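Local coordinates for protein lysine/ornithine decarboxylase (Vibrio vulnificus, PDB 2PLJ) that catalyses the pyridoxal phosphate-dependent decarboxylation of lysine and ornithine, the latter yielding putrescine, at residues Thr341-Ser352 / Leu370-Ile381. Sequence-based numbering, arbitrary orientation.
Sequences TTIKQGGELIPS and LLPKLNNGDLVI
The side chain of Lys344, bent at chi2 (-138°) and chi4, crosses that of Asp378 nearly perpendicularly and brings NZ to the carboxylate. NZ takes the syn lone pair of OD2 in a short salt bridge (Lys344 NZ to Asp378 OD2, 2.6 Å). The same oxygen receives the backbone N-H of Asn375 from above the carboxylate plane (Asn375 N to Asp378 OD2, 2.8 Å), which ties the carboxylate across the type II turn 375-378. Elsewhere in the contact, Ile343 and Leu379 lie flank to flank, both heading the same way, their ends pressed tightly together (CD1 to CD1, 3.5 Å) against helix 40-53. Thr342 and Pro372 pass antiparallel to one another. The OG1 of Thr342 sits between its backbone N and carbonyl carbon (chi1 53°), where it donates to Lys344 O (2.7 Å), and Pro372 CG comes to 3.3 Å from Lys344 O, the same oxygen. CG2 of Thr342 instead touches Leu371 CD2. Farther along, Leu349 lays CD2 alongside the Pro372 ring, while the side chains of Leu349 and Leu370 cross nearly at right angles, Leu349 CD1 meeting Leu370 CB (4.0 Å). Ile350 O is gripped from opposite faces by Leu371 N and Ser352 OG. Antiparallel pairing joins 341-342 to 380-381 and 350-351 to 370-371, so two strand-loop-strand segments pair within the beta-barrel domain, formed mostly by the C-terminal part of the chain, that accompanies the beta/alpha-barrel in this decarboxylase fold.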
ATOM      1  N   THR A 341      15.365  13.368   9.428  1.00 17.22           N
ATOM      2  CA  THR A 341      16.079  14.042  10.496  1.00 17.51           C
ATOM      3  C   THR A 341      15.331  13.857  11.814  1.00 18.21           C
ATOM      4  O   THR A 341      14.263  13.214  11.862  1.00 18.46           O
ATOM      5  CB  THR A 341      16.372  15.546  10.125  1.00 17.91           C
ATOM      6  OG1 THR A 341      17.330  16.106  11.031  1.00 18.64           O
ATOM      7  CG2 THR A 341      15.097  16.391  10.089  1.00 17.81           C
ATOM      8  N   THR A 342      15.909  14.388  12.885  1.00 17.56           N
ATOM      9  CA  THR A 342      15.270  14.345  14.191  1.00 17.79           C
ATOM     10  C   THR A 342      15.331  15.748  14.754  1.00 18.28           C
ATOM     11  O   THR A 342      16.193  16.538  14.356  1.00 18.43           O
ATOM     12  CB  THR A 342      16.016  13.366  15.138  1.00 17.88           C
ATOM     13  OG1 THR A 342      17.412  13.700  15.162  1.00 17.65           O
ATOM     14  CG2 THR A 342      15.844  11.944  14.637  1.00 19.35           C
ATOM     15  N   ILE A 343      14.404  16.071  15.649  1.00 18.25           N
ATOM     16  CA  ILE A 343      14.473  17.357  16.351  1.00 19.21           C
ATOM     17  C   ILE A 343      15.695  17.339  17.254  1.00 20.37           C
ATOM     18  O   ILE A 343      16.494  18.282  17.226  1.00 20.02           O
ATOM     19  CB  ILE A 343      13.162  17.701  17.096  1.00 18.64           C
ATOM     20  CG1 ILE A 343      12.041  17.979  16.075  1.00 20.23           C
ATOM     21  CG2 ILE A 343      13.365  18.923  18.047  1.00 19.05           C
ATOM     22  CD1 ILE A 343      10.650  18.024  16.678  1.00 23.62           C
ATOM     23  N   LYS A 344      15.857  16.243  17.998  1.00 21.01           N
ATOM     24  CA  LYS A 344      17.044  16.040  18.850  1.00 22.41           C
ATOM     25  C   LYS A 344      18.316  16.046  18.016  1.00 22.92           C
ATOM     26  O   LYS A 344      18.419  15.319  17.023  1.00 22.85           O
ATOM     27  CB  LYS A 344      16.943  14.726  19.616  1.00 22.61           C
ATOM     28  CG  LYS A 344      15.930  14.769  20.731  1.00 25.13           C
ATOM     29  CD  LYS A 344      16.449  14.093  21.986  1.00 27.34           C
ATOM     30  CE  LYS A 344      15.477  14.330  23.120  1.00 27.79           C
ATOM     31  NZ  LYS A 344      15.284  13.100  23.926  1.00 28.69           N
ATOM     32  N   GLN A 345      19.263  16.892  18.411  1.00 23.96           N
ATOM     33  CA  GLN A 345      20.527  17.048  17.691  1.00 24.97           C
ATOM     34  C   GLN A 345      21.687  17.151  18.681  1.00 25.46           C
ATOM     35  O   GLN A 345      21.505  17.596  19.816  1.00 25.68           O
ATOM     36  CB  GLN A 345      20.484  18.297  16.799  1.00 25.05           C
ATOM     37  CG  GLN A 345      19.537  18.197  15.590  1.00 26.82           C
ATOM     38  CD  GLN A 345      20.066  17.268  14.506  1.00 29.14           C
ATOM     39  OE1 GLN A 345      21.257  17.305  14.171  1.00 29.90           O
ATOM     40  NE2 GLN A 345      19.185  16.436  13.947  1.00 28.37           N
ATOM     41  N   GLY A 346      22.870  16.723  18.255  1.00 25.92           N
ATOM     42  CA  GLY A 346      24.071  16.844  19.084  1.00 25.80           C
ATOM     43  C   GLY A 346      24.338  15.649  19.984  1.00 26.16           C
ATOM     44  O   GLY A 346      23.459  14.824  20.242  1.00 26.31           O
ATOM     45  N   GLY A 347      25.567  15.552  20.469  1.00 25.73           N
ATOM     46  CA  GLY A 347      25.979  14.375  21.228  1.00 25.91           C
ATOM     47  C   GLY A 347      26.277  13.181  20.332  1.00 25.75           C
ATOM     48  O   GLY A 347      26.399  13.306  19.118  1.00 25.83           O
ATOM     49  N   GLU A 348      26.405  12.019  20.955  1.00 25.74           N
ATOM     50  CA  GLU A 348      26.832  10.799  20.290  1.00 25.72           C
ATOM     51  C   GLU A 348      25.829  10.333  19.216  1.00 24.50           C
ATOM     52  O   GLU A 348      24.640  10.152  19.508  1.00 24.23           O
ATOM     53  CB  GLU A 348      27.004   9.730  21.370  1.00 25.81           C
ATOM     54  CG  GLU A 348      27.659   8.427  20.946  1.00 28.42           C
ATOM     55  CD  GLU A 348      27.843   7.493  22.130  1.00 28.05           C
ATOM     56  OE1 GLU A 348      27.220   6.402  22.155  1.00 31.97           O
ATOM     57  OE2 GLU A 348      28.583   7.872  23.054  1.00 33.08           O
ATOM     58  N   LEU A 349      26.308  10.171  17.978  1.00 22.86           N
ATOM     59  CA  LEU A 349      25.537   9.508  16.929  1.00 22.37           C
ATOM     60  C   LEU A 349      25.689   7.986  17.023  1.00 21.58           C
ATOM     61  O   LEU A 349      26.815   7.458  17.103  1.00 22.11           O
ATOM     62  CB  LEU A 349      25.946   9.985  15.536  1.00 22.61           C
ATOM     63  CG  LEU A 349      25.733  11.429  15.068  1.00 23.84           C
ATOM     64  CD1 LEU A 349      25.860  11.467  13.551  1.00 25.65           C
ATOM     65  CD2 LEU A 349      24.375  12.001  15.491  1.00 26.19           C
ATOM     66  N   ILE A 350      24.552   7.298  17.018  1.00 20.34           N
ATOM     67  CA  ILE A 350      24.481   5.857  17.275  1.00 19.92           C
ATOM     68  C   ILE A 350      23.909   5.135  16.042  1.00 18.46           C
ATOM     69  O   ILE A 350      22.930   5.610  15.450  1.00 17.83           O
ATOM     70  CB  ILE A 350      23.632   5.555  18.559  1.00 19.82           C
ATOM     71  CG1 ILE A 350      24.218   6.291  19.768  1.00 20.05           C
ATOM     72  CG2 ILE A 350      23.568   4.055  18.852  1.00 19.55           C
ATOM     73  CD1 ILE A 350      23.318   6.292  21.032  1.00 21.30           C
ATOM     74  N   PRO A 351      24.543   4.007  15.630  1.00 17.86           N
ATOM     75  CA  PRO A 351      23.961   3.178  14.553  1.00 17.17           C
ATOM     76  C   PRO A 351      22.561   2.711  14.941  1.00 16.37           C
ATOM     77  O   PRO A 351      22.380   2.079  16.003  1.00 15.45           O
ATOM     78  CB  PRO A 351      24.904   1.974  14.488  1.00 17.62           C
ATOM     79  CG  PRO A 351      26.221   2.503  15.022  1.00 17.86           C
ATOM     80  CD  PRO A 351      25.823   3.449  16.120  1.00 17.58           C
ATOM     81  N   SER A 352      21.597   3.024  14.081  1.00 16.26           N
ATOM     82  CA  SER A 352      20.188   2.847  14.405  1.00 15.78           C
ATOM     83  C   SER A 352      19.417   2.261  13.243  1.00 16.20           C
ATOM     84  O   SER A 352      19.894   2.256  12.103  1.00 17.36           O
ATOM     85  CB  SER A 352      19.569   4.189  14.814  1.00 16.29           C
ATOM     86  OG  SER A 352      20.323   4.796  15.856  1.00 15.29           O
ATOM     87  N   LEU A 370      22.492   6.818  11.202  1.00 19.35           N
ATOM     88  CA  LEU A 370      23.101   7.366  12.420  1.00 19.51           C
ATOM     89  C   LEU A 370      22.203   8.414  13.052  1.00 19.64           C
ATOM     90  O   LEU A 370      21.774   9.361  12.389  1.00 20.86           O
ATOM     91  CB  LEU A 370      24.491   7.964  12.151  1.00 19.94           C
ATOM     92  CG  LEU A 370      25.564   7.011  11.613  1.00 19.31           C
ATOM     93  CD1 LEU A 370      26.816   7.775  11.203  1.00 20.72           C
ATOM     94  CD2 LEU A 370      25.902   5.923  12.623  1.00 20.41           C
ATOM     95  N   LEU A 371      21.895   8.218  14.328  1.00 19.23           N
ATOM     96  CA  LEU A 371      21.003   9.118  15.044  1.00 19.08           C
ATOM     97  C   LEU A 371      21.459   9.318  16.473  1.00 19.23           C
ATOM     98  O   LEU A 371      22.040   8.409  17.086  1.00 18.61           O
ATOM     99  CB  LEU A 371      19.569   8.570  15.065  1.00 18.41           C
ATOM    100  CG  LEU A 371      18.786   8.289  13.778  1.00 18.93           C
ATOM    101  CD1 LEU A 371      17.469   7.643  14.163  1.00 20.48           C
ATOM    102  CD2 LEU A 371      18.505   9.571  12.945  1.00 18.36           C
ATOM    103  N   PRO A 372      21.173  10.507  17.030  1.00 19.55           N
ATOM    104  CA  PRO A 372      21.364  10.660  18.459  1.00 19.33           C
ATOM    105  C   PRO A 372      20.419   9.710  19.216  1.00 18.94           C
ATOM    106  O   PRO A 372      19.428   9.219  18.641  1.00 18.81           O
ATOM    107  CB  PRO A 372      21.003  12.132  18.715  1.00 19.58           C
ATOM    108  CG  PRO A 372      20.219  12.557  17.564  1.00 19.93           C
ATOM    109  CD  PRO A 372      20.633  11.726  16.392  1.00 19.82           C
ATOM    110  N   LYS A 373      20.743   9.423  20.472  1.00 18.29           N
ATOM    111  CA  LYS A 373      19.859   8.621  21.310  1.00 18.17           C
ATOM    112  C   LYS A 373      18.497   9.312  21.464  1.00 18.51           C
ATOM    113  O   LYS A 373      18.426  10.473  21.875  1.00 18.77           O
ATOM    114  CB  LYS A 373      20.489   8.344  22.686  1.00 18.98           C
ATOM    115  CG  LYS A 373      19.607   7.552  23.650  1.00 19.84           C
ATOM    116  CD  LYS A 373      19.222   6.173  23.092  1.00 23.39           C
ATOM    117  CE  LYS A 373      18.479   5.314  24.124  1.00 22.92           C
ATOM    118  NZ  LYS A 373      17.157   5.846  24.603  1.00 21.09           N
ATOM    119  N   LEU A 374      17.440   8.587  21.108  1.00 16.56           N
ATOM    120  CA  LEU A 374      16.070   9.082  21.234  1.00 16.58           C
ATOM    121  C   LEU A 374      15.322   8.394  22.365  1.00 16.84           C
ATOM    122  O   LEU A 374      15.530   7.204  22.622  1.00 17.96           O
ATOM    123  CB  LEU A 374      15.309   8.823  19.937  1.00 16.61           C
ATOM    124  CG  LEU A 374      15.937   9.388  18.660  1.00 16.73           C
ATOM    125  CD1 LEU A 374      15.060   8.969  17.493  1.00 15.64           C
ATOM    126  CD2 LEU A 374      16.095  10.906  18.762  1.00 18.35           C
ATOM    127  N   ASN A 375      14.455   9.152  23.031  1.00 16.67           N
ATOM    128  CA  ASN A 375      13.496   8.610  23.989  1.00 16.92           C
ATOM    129  C   ASN A 375      12.170   8.272  23.299  1.00 16.88           C
ATOM    130  O   ASN A 375      11.833   8.856  22.249  1.00 16.19           O
ATOM    131  CB  ASN A 375      13.210   9.649  25.070  1.00 17.90           C
ATOM    132  CG  ASN A 375      14.442  10.015  25.878  1.00 20.08           C
ATOM    133  OD1 ASN A 375      14.685  11.188  26.142  1.00 25.01           O
ATOM    134  ND2 ASN A 375      15.213   9.019  26.277  1.00 21.82           N
ATOM    135  N   ASN A 376      11.390   7.377  23.904  1.00 16.22           N
ATOM    136  CA  ASN A 376      10.033   7.166  23.406  1.00 16.47           C
ATOM    137  C   ASN A 376       9.316   8.504  23.395  1.00 15.66           C
ATOM    138  O   ASN A 376       9.485   9.327  24.329  1.00 15.87           O
ATOM    139  CB  ASN A 376       9.249   6.158  24.255  1.00 16.63           C
ATOM    140  CG  ASN A 376       9.866   4.760  24.233  1.00 17.38           C
ATOM    141  OD1 ASN A 376      10.712   4.439  23.380  1.00 18.65           O
ATOM    142  ND2 ASN A 376       9.448   3.925  25.182  1.00 17.75           N
ATOM    143  N   GLY A 377       8.531   8.704  22.340  1.00 15.77           N
ATOM    144  CA  GLY A 377       7.840   9.964  22.077  1.00 15.25           C
ATOM    145  C   GLY A 377       8.632  10.986  21.273  1.00 15.08           C
ATOM    146  O   GLY A 377       8.042  11.962  20.776  1.00 15.43           O
ATOM    147  N   ASP A 378       9.949  10.796  21.129  1.00 14.77           N
ATOM    148  CA  ASP A 378      10.749  11.716  20.288  1.00 14.73           C
ATOM    149  C   ASP A 378      10.356  11.636  18.807  1.00 15.20           C
ATOM    150  O   ASP A 378       9.857  10.609  18.345  1.00 14.71           O
ATOM    151  CB  ASP A 378      12.253  11.486  20.430  1.00 15.21           C
ATOM    152  CG  ASP A 378      12.835  12.143  21.698  1.00 16.82           C
ATOM    153  OD1 ASP A 378      12.175  13.057  22.259  1.00 19.81           O
ATOM    154  OD2 ASP A 378      13.950  11.755  22.111  1.00 18.34           O
ATOM    155  N   LEU A 379      10.628  12.714  18.077  1.00 15.23           N
ATOM    156  CA  LEU A 379      10.135  12.860  16.685  1.00 15.11           C
ATOM    157  C   LEU A 379      11.175  12.614  15.595  1.00 15.80           C
ATOM    158  O   LEU A 379      12.350  13.024  15.708  1.00 15.78           O
ATOM    159  CB  LEU A 379       9.507  14.234  16.501  1.00 15.80           C
ATOM    160  CG  LEU A 379       8.443  14.639  17.523  1.00 15.20           C
ATOM    161  CD1 LEU A 379       7.852  16.002  17.169  1.00 17.45           C
ATOM    162  CD2 LEU A 379       7.358  13.568  17.636  1.00 18.91           C
ATOM    163  N   VAL A 380      10.686  11.988  14.517  1.00 15.35           N
ATOM    164  CA  VAL A 380      11.454  11.713  13.317  1.00 16.10           C
ATOM    165  C   VAL A 380      10.719  12.410  12.176  1.00 15.01           C
ATOM    166  O   VAL A 380       9.506  12.237  12.018  1.00 15.92           O
ATOM    167  CB  VAL A 380      11.580  10.204  13.050  1.00 16.73           C
ATOM    168  CG1 VAL A 380      12.245   9.940  11.692  1.00 18.67           C
ATOM    169  CG2 VAL A 380      12.372   9.547  14.191  1.00 17.51           C
ATOM    170  N   ILE A 381      11.465  13.193  11.406  1.00 14.57           N
ATOM    171  CA  ILE A 381      10.880  14.111  10.414  1.00 15.42           C
ATOM    172  C   ILE A 381      11.347  13.649   9.044  1.00 14.41           C
ATOM    173  O   ILE A 381      12.534  13.356   8.867  1.00 13.61           O
ATOM    174  CB  ILE A 381      11.375  15.578  10.665  1.00 15.27           C
ATOM    175  CG1 ILE A 381      11.202  16.051  12.137  1.00 19.01           C
ATOM    176  CG2 ILE A 381      10.790  16.560   9.646  1.00 17.87           C
ATOM    177  CD1 ILE A 381       9.840  15.752  12.783  1.00 20.20           C
TER
HETATM  178  O   HOH W   1      13.731  14.071  17.831  1.00 23.37           O
HETATM  179  O   HOH W   2      23.203  10.624  21.577  1.00 36.07           O
HETATM  180  O   HOH W   3      20.171   6.312  18.316  1.00 22.85           O